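Local coordinates for protein GH127 beta-L-arabinofuranoside (Geobacillus stearothermophilus, PDB 4QK0) that probably hydrolyses terminal beta-L-arabinofuranosyl linkages, as a beta-L-arabinofuranosidase of glycoside hydrolase family 127, at residues L581-E586 with G592-T597; Y463-T468 with P629-C634. One frame throughout, in Å; residues are numbered along the deposited sequence.

Overall arrangement
Followed from the N terminus, the chain lays down a short strand, 15-18, that joins the later antiparallel sheet, builds the helices of the catalytic region, then enters the beta-rich part, where residues 463-468 form the loop between strands 453-461 and 468-475. Contact 2 closes a long, mostly beta loop when that turn meets residues 629-634, at the end of strand 620-629, so it ties the middle domain to the C-terminal domain. Nested inside that loop, contact 1 is local: five residues separate 581-586 from 592-597, on the paired strands 574-586 and 593-603. The two centres lie about 9 Å apart, and they touch directly, with W465 packing on G592 and V594 while the Y631 hydroxyl meets V593.

Contact 1: L581-E586 with G592-T597; sequences LEAHFE and GVVVIT
H584 and V595 face each other as a hydrogen-bonded pair in the antiparallel hairpin of strands 574-586 and 593-603, and their side chains share one face of the sheet with E582, E586, V593 and T597. From CB, the H584 side chain turns at chi1 67°, which puts CG between the backbone N and the carbonyl carbon and stands the imidazole over the partner strand. H584 ND1 lies 3.9 Å from V595 CG2, and H584 CE1 comes closest to that methyl at 3.5 Å, with T597 CG2 farther off at the ring edge. NE2 also borders V595 CG2, so the methyl sits against one face, toward the rim, in a CH-pi contact. In the ring plane H584 NE2 gives its hydrogen to E586 OE2 at 2.8 Å, meeting the carboxylate from above its plane; this bond should fix the ring's rotation. E586 bends at chi2, and its CG rests 3.9 Å from V595 CG1.

On the other face, A583 CB packs on V594 CG1 at 3.7 Å, and F585 sends CE1 to G592 C at 3.5 Å. Six backbone bonds bind the strands; the longest, from V593 N to E586 O at 3.3 Å, closes the turn end. Strand 620-629 pairs with the far side of 593-603, its R626 touching E586 and T597, while L581 and I596 lean on V534 of strand 534-539.

Contact 2: Y463-T468 with P629-C634; sequences YPWDGT and PYYAWC
The indole of W465 carries P464 CG over the centre of one face, 4.2 Å above the plane, and meets the other segment with its six-membered edge. There the hydroxyl of Y631 lies in the indole plane, its OH 3.4 Å from W465 CZ2 and equally near CH2; no hydrogen bond joins them, and the two side chains reach toward each other from opposite directions. Next to the hydroxyl along this edge, P629 CG touches W465 CH2 at 4.0 Å, the proline crossing the indole at about a right angle. W465 CH2 in turn lies near the plane of the Y631 ring, 4.3 Å from Y631 CE2, so the two aromatic groups meet edge to edge without stacking.

Behind the tryptophan, a cis peptide precedes P464, and D466 OD2 accepts from T468 N at 3.1 Å in an Asx turn. Across the contact, A632 N bonds to P629 O in the short 3-10 turn that carries Y631.

This small, buried contact joins the middle domain to the C-terminal domain. I557 of strand 557-562 touches both P464 and W465, R554 of strand 549-554 bonds to W465 O, and helix 22-42 packs F22 on the tryptophan and Y26 on Y631.

Contact 1: L581-E586 with G592-T597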
ATOM      1  N   LEU A 581      32.991  -6.608  -3.994  1.00 47.04           N
ATOM      2  CA  LEU A 581      32.150  -6.846  -5.140  1.00 45.62           C
ATOM      3  C   LEU A 581      33.000  -6.879  -6.403  1.00 43.63           C
ATOM      4  O   LEU A 581      34.006  -6.194  -6.486  1.00 44.62           O
ATOM      5  CB  LEU A 581      31.083  -5.766  -5.251  1.00 46.05           C
ATOM      6  CG  LEU A 581      29.884  -5.578  -4.348  1.00 50.53           C
ATOM      7  CD1 LEU A 581      30.012  -6.382  -3.088  1.00 53.98           C
ATOM      8  CD2 LEU A 581      29.596  -4.109  -4.050  1.00 47.59           C
ATOM      9  N   GLU A 582      32.590  -7.691  -7.370  1.00 45.12           N
ATOM     10  CA  GLU A 582      33.317  -7.890  -8.617  1.00 45.70           C
ATOM     11  C   GLU A 582      32.301  -7.908  -9.745  1.00 39.92           C
ATOM     12  O   GLU A 582      31.165  -8.269  -9.537  1.00 40.38           O
ATOM     13  CB  GLU A 582      34.072  -9.226  -8.639  1.00 50.26           C
ATOM     14  CG  GLU A 582      35.054  -9.484  -7.492  1.00 64.75           C
ATOM     15  CD  GLU A 582      36.445  -8.892  -7.718  1.00 80.75           C
ATOM     16  OE1 GLU A 582      37.389  -9.226  -6.960  1.00 87.61           O
ATOM     17  OE2 GLU A 582      36.612  -8.088  -8.651  1.00 88.82           O
ATOM     18  N   ALA A 583      32.727  -7.518 -10.941  1.00 37.19           N
ATOM     19  CA  ALA A 583      31.879  -7.528 -12.116  1.00 37.85           C
ATOM     20  C   ALA A 583      32.557  -8.274 -13.204  1.00 33.63           C
ATOM     21  O   ALA A 583      33.748  -8.185 -13.338  1.00 30.72           O
ATOM     22  CB  ALA A 583      31.597  -6.110 -12.579  1.00 39.31           C
ATOM     23  N   HIS A 584      31.801  -8.995 -14.005  1.00 35.34           N
ATOM     24  CA  HIS A 584      32.394  -9.590 -15.207  1.00 37.84           C
ATOM     25  C   HIS A 584      31.308  -9.849 -16.215  1.00 36.56           C
ATOM     26  O   HIS A 584      30.112  -9.929 -15.878  1.00 39.43           O
ATOM     27  CB  HIS A 584      33.133 -10.912 -14.888  1.00 38.11           C
ATOM     28  CG  HIS A 584      32.223 -12.015 -14.456  1.00 35.11           C
ATOM     29  ND1 HIS A 584      31.813 -12.165 -13.151  1.00 38.88           N
ATOM     30  CD2 HIS A 584      31.592 -12.986 -15.155  1.00 35.98           C
ATOM     31  CE1 HIS A 584      30.969 -13.179 -13.057  1.00 33.98           C
ATOM     32  NE2 HIS A 584      30.820 -13.698 -14.261  1.00 36.44           N
ATOM     33  N   PHE A 585      31.732 -10.026 -17.460  1.00 39.91           N
ATOM     34  CA  PHE A 585      30.809 -10.176 -18.574  1.00 36.79           C
ATOM     35  C   PHE A 585      30.374 -11.620 -18.707  1.00 37.23           C
ATOM     36  O   PHE A 585      31.195 -12.509 -18.626  1.00 41.75           O
ATOM     37  CB  PHE A 585      31.472  -9.638 -19.862  1.00 37.44           C
ATOM     38  CG  PHE A 585      30.536  -9.526 -21.017  1.00 37.68           C
ATOM     39  CD1 PHE A 585      29.501  -8.632 -20.975  1.00 36.31           C
ATOM     40  CD2 PHE A 585      30.679 -10.331 -22.139  1.00 39.06           C
ATOM     41  CE1 PHE A 585      28.592  -8.540 -22.017  1.00 38.35           C
ATOM     42  CE2 PHE A 585      29.775 -10.243 -23.191  1.00 38.14           C
ATOM     43  CZ  PHE A 585      28.738  -9.335 -23.128  1.00 39.90           C
ATOM     44  N   GLU A 586      29.075 -11.845 -18.918  1.00 38.58           N
ATOM     45  CA  GLU A 586      28.517 -13.160 -19.203  1.00 37.18           C
ATOM     46  C   GLU A 586      27.889 -13.152 -20.594  1.00 37.45           C
ATOM     47  O   GLU A 586      26.740 -12.727 -20.759  1.00 38.79           O
ATOM     48  CB  GLU A 586      27.439 -13.534 -18.203  1.00 39.31           C
ATOM     49  CG  GLU A 586      27.941 -13.814 -16.796  1.00 41.48           C
ATOM     50  CD  GLU A 586      28.552 -15.204 -16.637  1.00 44.47           C
ATOM     51  OE1 GLU A 586      28.546 -16.020 -17.618  1.00 38.51           O
ATOM     52  OE2 GLU A 586      29.095 -15.445 -15.542  1.00 47.17           O
ATOM     53  N   GLY A 592      23.727 -11.035 -23.109  1.00 31.22           N
ATOM     54  CA  GLY A 592      25.107 -10.601 -22.932  1.00 30.09           C
ATOM     55  C   GLY A 592      25.194  -9.429 -21.993  1.00 30.98           C
ATOM     56  O   GLY A 592      24.973  -8.310 -22.387  1.00 32.77           O
ATOM     57  N   VAL A 593      25.487  -9.684 -20.716  1.00 32.43           N
ATOM     58  CA  VAL A 593      25.433  -8.644 -19.740  1.00 29.00           C
ATOM     59  C   VAL A 593      26.579  -8.761 -18.789  1.00 29.06           C
ATOM     60  O   VAL A 593      27.095  -9.845 -18.579  1.00 29.51           O
ATOM     61  CB  VAL A 593      24.131  -8.683 -18.933  1.00 31.37           C
ATOM     62  CG1 VAL A 593      22.930  -8.524 -19.845  1.00 32.72           C
ATOM     63  CG2 VAL A 593      23.986  -9.964 -18.093  1.00 31.29           C
ATOM     64  N   VAL A 594      26.960  -7.643 -18.175  1.00 24.70           N
ATOM     65  CA  VAL A 594      27.850  -7.709 -17.076  1.00 24.56           C
ATOM     66  C   VAL A 594      27.006  -8.098 -15.820  1.00 27.42           C
ATOM     67  O   VAL A 594      25.910  -7.564 -15.577  1.00 24.67           O
ATOM     68  CB  VAL A 594      28.581  -6.382 -16.856  1.00 24.80           C
ATOM     69  CG1 VAL A 594      29.373  -6.407 -15.549  1.00 25.03           C
ATOM     70  CG2 VAL A 594      29.558  -6.107 -17.984  1.00 24.77           C
ATOM     71  N   VAL A 595      27.545  -8.989 -14.988  1.00 27.20           N
ATOM     72  CA  VAL A 595      26.884  -9.340 -13.723  1.00 28.07           C
ATOM     73  C   VAL A 595      27.774  -8.890 -12.611  1.00 27.97           C
ATOM     74  O   VAL A 595      28.971  -8.715 -12.802  1.00 30.32           O
ATOM     75  CB  VAL A 595      26.615 -10.846 -13.584  1.00 28.42           C
ATOM     76  CG1 VAL A 595      25.806 -11.340 -14.742  1.00 28.28           C
ATOM     77  CG2 VAL A 595      27.919 -11.620 -13.507  1.00 31.01           C
ATOM     78  N   ILE A 596      27.189  -8.702 -11.423  1.00 30.28           N
ATOM     79  CA  ILE A 596      27.964  -8.309 -10.233  1.00 30.20           C
ATOM     80  C   ILE A 596      27.835  -9.393  -9.179  1.00 30.93           C
ATOM     81  O   ILE A 596      26.743  -9.912  -8.956  1.00 36.04           O
ATOM     82  CB  ILE A 596      27.450  -6.981  -9.676  1.00 30.18           C
ATOM     83  CG1 ILE A 596      27.788  -5.869 -10.658  1.00 29.68           C
ATOM     84  CG2 ILE A 596      28.025  -6.702  -8.294  1.00 28.90           C
ATOM     85  CD1 ILE A 596      27.155  -4.571 -10.311  1.00 29.31           C
ATOM     86  N   THR A 597      28.955  -9.771  -8.558  1.00 31.59           N
ATOM     87  CA  THR A 597      28.944 -10.866  -7.607  1.00 36.96           C
ATOM     88  C   THR A 597      29.644 -10.452  -6.361  1.00 34.71           C
ATOM     89  O   THR A 597      30.493  -9.581  -6.379  1.00 39.55           O
ATOM     90  CB  THR A 597      29.564 -12.196  -8.168  1.00 36.99           C
ATOM     91  OG1 THR A 597      30.949 -12.009  -8.430  1.00 43.67           O
ATOM     92  CG2 THR A 597      28.887 -12.658  -9.462  1.00 36.76           C
TER

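Contact 2: Y463-T468 with P629-C634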
ATOM      1  N   TYR A 463      30.193   0.529 -24.419  1.00 36.11           N
ATOM      2  CA  TYR A 463      29.236   1.102 -23.502  1.00 29.79           C
ATOM      3  C   TYR A 463      27.884   0.489 -23.812  1.00 30.54           C
ATOM      4  O   TYR A 463      27.526   0.329 -24.986  1.00 34.12           O
ATOM      5  CB  TYR A 463      29.210   2.574 -23.724  1.00 29.37           C
ATOM      6  CG  TYR A 463      28.722   3.502 -22.603  1.00 30.12           C
ATOM      7  CD1 TYR A 463      27.379   3.797 -22.444  1.00 26.21           C
ATOM      8  CD2 TYR A 463      29.639   4.237 -21.859  1.00 26.83           C
ATOM      9  CE1 TYR A 463      26.976   4.710 -21.504  1.00 27.84           C
ATOM     10  CE2 TYR A 463      29.227   5.165 -20.940  1.00 27.38           C
ATOM     11  CZ  TYR A 463      27.914   5.399 -20.763  1.00 25.91           C
ATOM     12  OH  TYR A 463      27.523   6.323 -19.813  1.00 31.27           O
ATOM     13  N   PRO A 464      27.105   0.137 -22.761  1.00 30.44           N
ATOM     14  CA  PRO A 464      27.321   0.477 -21.366  1.00 30.06           C
ATOM     15  C   PRO A 464      28.156  -0.473 -20.565  1.00 31.68           C
ATOM     16  O   PRO A 464      28.337  -0.245 -19.357  1.00 35.46           O
ATOM     17  CB  PRO A 464      25.906   0.492 -20.814  1.00 33.18           C
ATOM     18  CG  PRO A 464      25.230  -0.566 -21.580  1.00 31.10           C
ATOM     19  CD  PRO A 464      25.802  -0.485 -22.969  1.00 28.49           C
ATOM     20  N   TRP A 465      28.697  -1.514 -21.194  1.00 32.71           N
ATOM     21  CA  TRP A 465      29.458  -2.557 -20.443  1.00 30.74           C
ATOM     22  C   TRP A 465      30.855  -2.126 -20.106  1.00 33.90           C
ATOM     23  O   TRP A 465      31.490  -2.713 -19.225  1.00 34.38           O
ATOM     24  CB  TRP A 465      29.473  -3.895 -21.193  1.00 27.80           C
ATOM     25  CG  TRP A 465      28.116  -4.269 -21.599  1.00 28.25           C
ATOM     26  CD1 TRP A 465      27.679  -4.504 -22.843  1.00 27.62           C
ATOM     27  CD2 TRP A 465      26.998  -4.436 -20.733  1.00 26.90           C
ATOM     28  NE1 TRP A 465      26.344  -4.768 -22.827  1.00 30.41           N
ATOM     29  CE2 TRP A 465      25.903  -4.751 -21.539  1.00 27.69           C
ATOM     30  CE3 TRP A 465      26.827  -4.351 -19.352  1.00 27.30           C
ATOM     31  CZ2 TRP A 465      24.637  -4.996 -21.029  1.00 29.01           C
ATOM     32  CZ3 TRP A 465      25.539  -4.571 -18.821  1.00 26.38           C
ATOM     33  CH2 TRP A 465      24.469  -4.880 -19.666  1.00 28.75           C
ATOM     34  N   ASP A 466      31.337  -1.097 -20.798  1.00 34.89           N
ATOM     35  CA  ASP A 466      32.697  -0.618 -20.611  1.00 35.43           C
ATOM     36  C   ASP A 466      32.742   0.894 -20.872  1.00 32.52           C
ATOM     37  O   ASP A 466      31.972   1.410 -21.707  1.00 36.28           O
ATOM     38  CB  ASP A 466      33.600  -1.406 -21.584  1.00 40.07           C
ATOM     39  CG  ASP A 466      34.971  -0.847 -21.675  1.00 48.67           C
ATOM     40  OD1 ASP A 466      35.759  -1.086 -20.748  1.00 48.58           O
ATOM     41  OD2 ASP A 466      35.237  -0.135 -22.668  1.00 57.74           O
ATOM     42  N   GLY A 467      33.644   1.585 -20.189  1.00 28.88           N
ATOM     43  CA  GLY A 467      33.683   3.032 -20.249  1.00 35.28           C
ATOM     44  C   GLY A 467      34.660   3.684 -21.230  1.00 37.36           C
ATOM     45  O   GLY A 467      34.862   4.908 -21.193  1.00 34.01           O
ATOM     46  N   THR A 468      35.261   2.882 -22.105  1.00 34.17           N
ATOM     47  CA  THR A 468      36.200   3.384 -23.111  1.00 33.64           C
ATOM     48  C   THR A 468      35.438   3.713 -24.395  1.00 34.51           C
ATOM     49  O   THR A 468      34.679   2.892 -24.948  1.00 32.85           O
ATOM     50  CB  THR A 468      37.325   2.379 -23.381  1.00 37.35           C
ATOM     51  OG1 THR A 468      38.163   2.287 -22.201  1.00 35.68           O
ATOM     52  CG2 THR A 468      38.193   2.844 -24.547  1.00 41.62           C
ATOM     53  N   PRO A 629      21.362  -6.612 -14.414  1.00 28.48           N
ATOM     54  CA  PRO A 629      20.804  -5.320 -14.700  1.00 26.32           C
ATOM     55  C   PRO A 629      19.320  -5.294 -14.493  1.00 23.61           C
ATOM     56  O   PRO A 629      18.620  -6.227 -14.910  1.00 24.69           O
ATOM     57  CB  PRO A 629      21.125  -5.135 -16.212  1.00 26.77           C
ATOM     58  CG  PRO A 629      22.389  -5.854 -16.405  1.00 26.08           C
ATOM     59  CD  PRO A 629      22.225  -7.077 -15.531  1.00 28.25           C
ATOM     60  N   TYR A 630      18.834  -4.206 -13.915  1.00 21.29           N
ATOM     61  CA  TYR A 630      17.423  -4.052 -13.632  1.00 21.13           C
ATOM     62  C   TYR A 630      16.577  -4.280 -14.844  1.00 20.28           C
ATOM     63  O   TYR A 630      15.586  -5.017 -14.767  1.00 19.33           O
ATOM     64  CB  TYR A 630      17.120  -2.672 -13.024  1.00 20.51           C
ATOM     65  CG  TYR A 630      15.647  -2.433 -12.849  1.00 19.58           C
ATOM     66  CD1 TYR A 630      14.970  -2.914 -11.747  1.00 19.06           C
ATOM     67  CD2 TYR A 630      14.936  -1.677 -13.766  1.00 19.05           C
ATOM     68  CE1 TYR A 630      13.599  -2.690 -11.615  1.00 20.12           C
ATOM     69  CE2 TYR A 630      13.590  -1.427 -13.594  1.00 20.42           C
ATOM     70  CZ  TYR A 630      12.922  -1.960 -12.532  1.00 18.06           C
ATOM     71  OH  TYR A 630      11.595  -1.706 -12.415  1.00 21.85           O
ATOM     72  N   TYR A 631      16.969  -3.685 -15.977  1.00 20.66           N
ATOM     73  CA  TYR A 631      16.134  -3.785 -17.192  1.00 20.42           C
ATOM     74  C   TYR A 631      15.904  -5.212 -17.595  1.00 19.78           C
ATOM     75  O   TYR A 631      14.859  -5.530 -18.233  1.00 21.95           O
ATOM     76  CB  TYR A 631      16.729  -2.989 -18.416  1.00 20.33           C
ATOM     77  CG  TYR A 631      17.926  -3.610 -19.037  1.00 17.64           C
ATOM     78  CD1 TYR A 631      17.798  -4.742 -19.866  1.00 17.77           C
ATOM     79  CD2 TYR A 631      19.191  -3.153 -18.756  1.00 17.31           C
ATOM     80  CE1 TYR A 631      18.930  -5.371 -20.411  1.00 18.06           C
ATOM     81  CE2 TYR A 631      20.317  -3.765 -19.300  1.00 19.37           C
ATOM     82  CZ  TYR A 631      20.165  -4.897 -20.153  1.00 19.41           C
ATOM     83  OH  TYR A 631      21.293  -5.506 -20.705  1.00 23.63           O
ATOM     84  N   ALA A 632      16.872  -6.083 -17.270  1.00 19.93           N
ATOM     85  CA  ALA A 632      16.798  -7.501 -17.693  1.00 22.73           C
ATOM     86  C   ALA A 632      16.099  -8.458 -16.738  1.00 24.88           C
ATOM     87  O   ALA A 632      16.103  -9.667 -16.973  1.00 25.62           O
ATOM     88  CB  ALA A 632      18.183  -8.025 -17.957  1.00 22.96           C
ATOM     89  N   TRP A 633      15.500  -7.944 -15.672  1.00 24.86           N
ATOM     90  CA  TRP A 633      14.816  -8.811 -14.712  1.00 26.10           C
ATOM     91  C   TRP A 633      13.574  -9.392 -15.358  1.00 24.09           C
ATOM     92  O   TRP A 633      13.097  -8.898 -16.386  1.00 29.67           O
ATOM     93  CB  TRP A 633      14.524  -8.031 -13.380  1.00 24.85           C
ATOM     94  CG  TRP A 633      13.182  -7.366 -13.290  1.00 22.69           C
ATOM     95  CD1 TRP A 633      12.833  -6.171 -13.793  1.00 20.81           C
ATOM     96  CD2 TRP A 633      12.016  -7.887 -12.636  1.00 24.28           C
ATOM     97  NE1 TRP A 633      11.517  -5.936 -13.566  1.00 20.57           N
ATOM     98  CE2 TRP A 633      10.992  -6.963 -12.828  1.00 21.64           C
ATOM     99  CE3 TRP A 633      11.741  -9.087 -11.933  1.00 24.97           C
ATOM    100  CZ2 TRP A 633       9.706  -7.154 -12.327  1.00 23.51           C
ATOM    101  CZ3 TRP A 633      10.477  -9.288 -11.450  1.00 24.76           C
ATOM    102  CH2 TRP A 633       9.466  -8.314 -11.626  1.00 25.09           C
ATOM    103  N   CYS A 634      13.081 -10.478 -14.776  1.00 24.61           N
ATOM    104  CA  CYS A 634      11.837 -11.150 -15.204  1.00 21.76           C
ATOM    105  C   CYS A 634      11.901 -11.680 -16.633  1.00 21.69           C
ATOM    106  O   CYS A 634      10.873 -11.761 -17.301  1.00 18.67           O
ATOM    107  CB  CYS A 634      10.656 -10.231 -15.058  1.00 24.02           C
ATOM    108  SG  CYS A 634       9.079 -11.032 -14.803  1.00 29.18           S
TER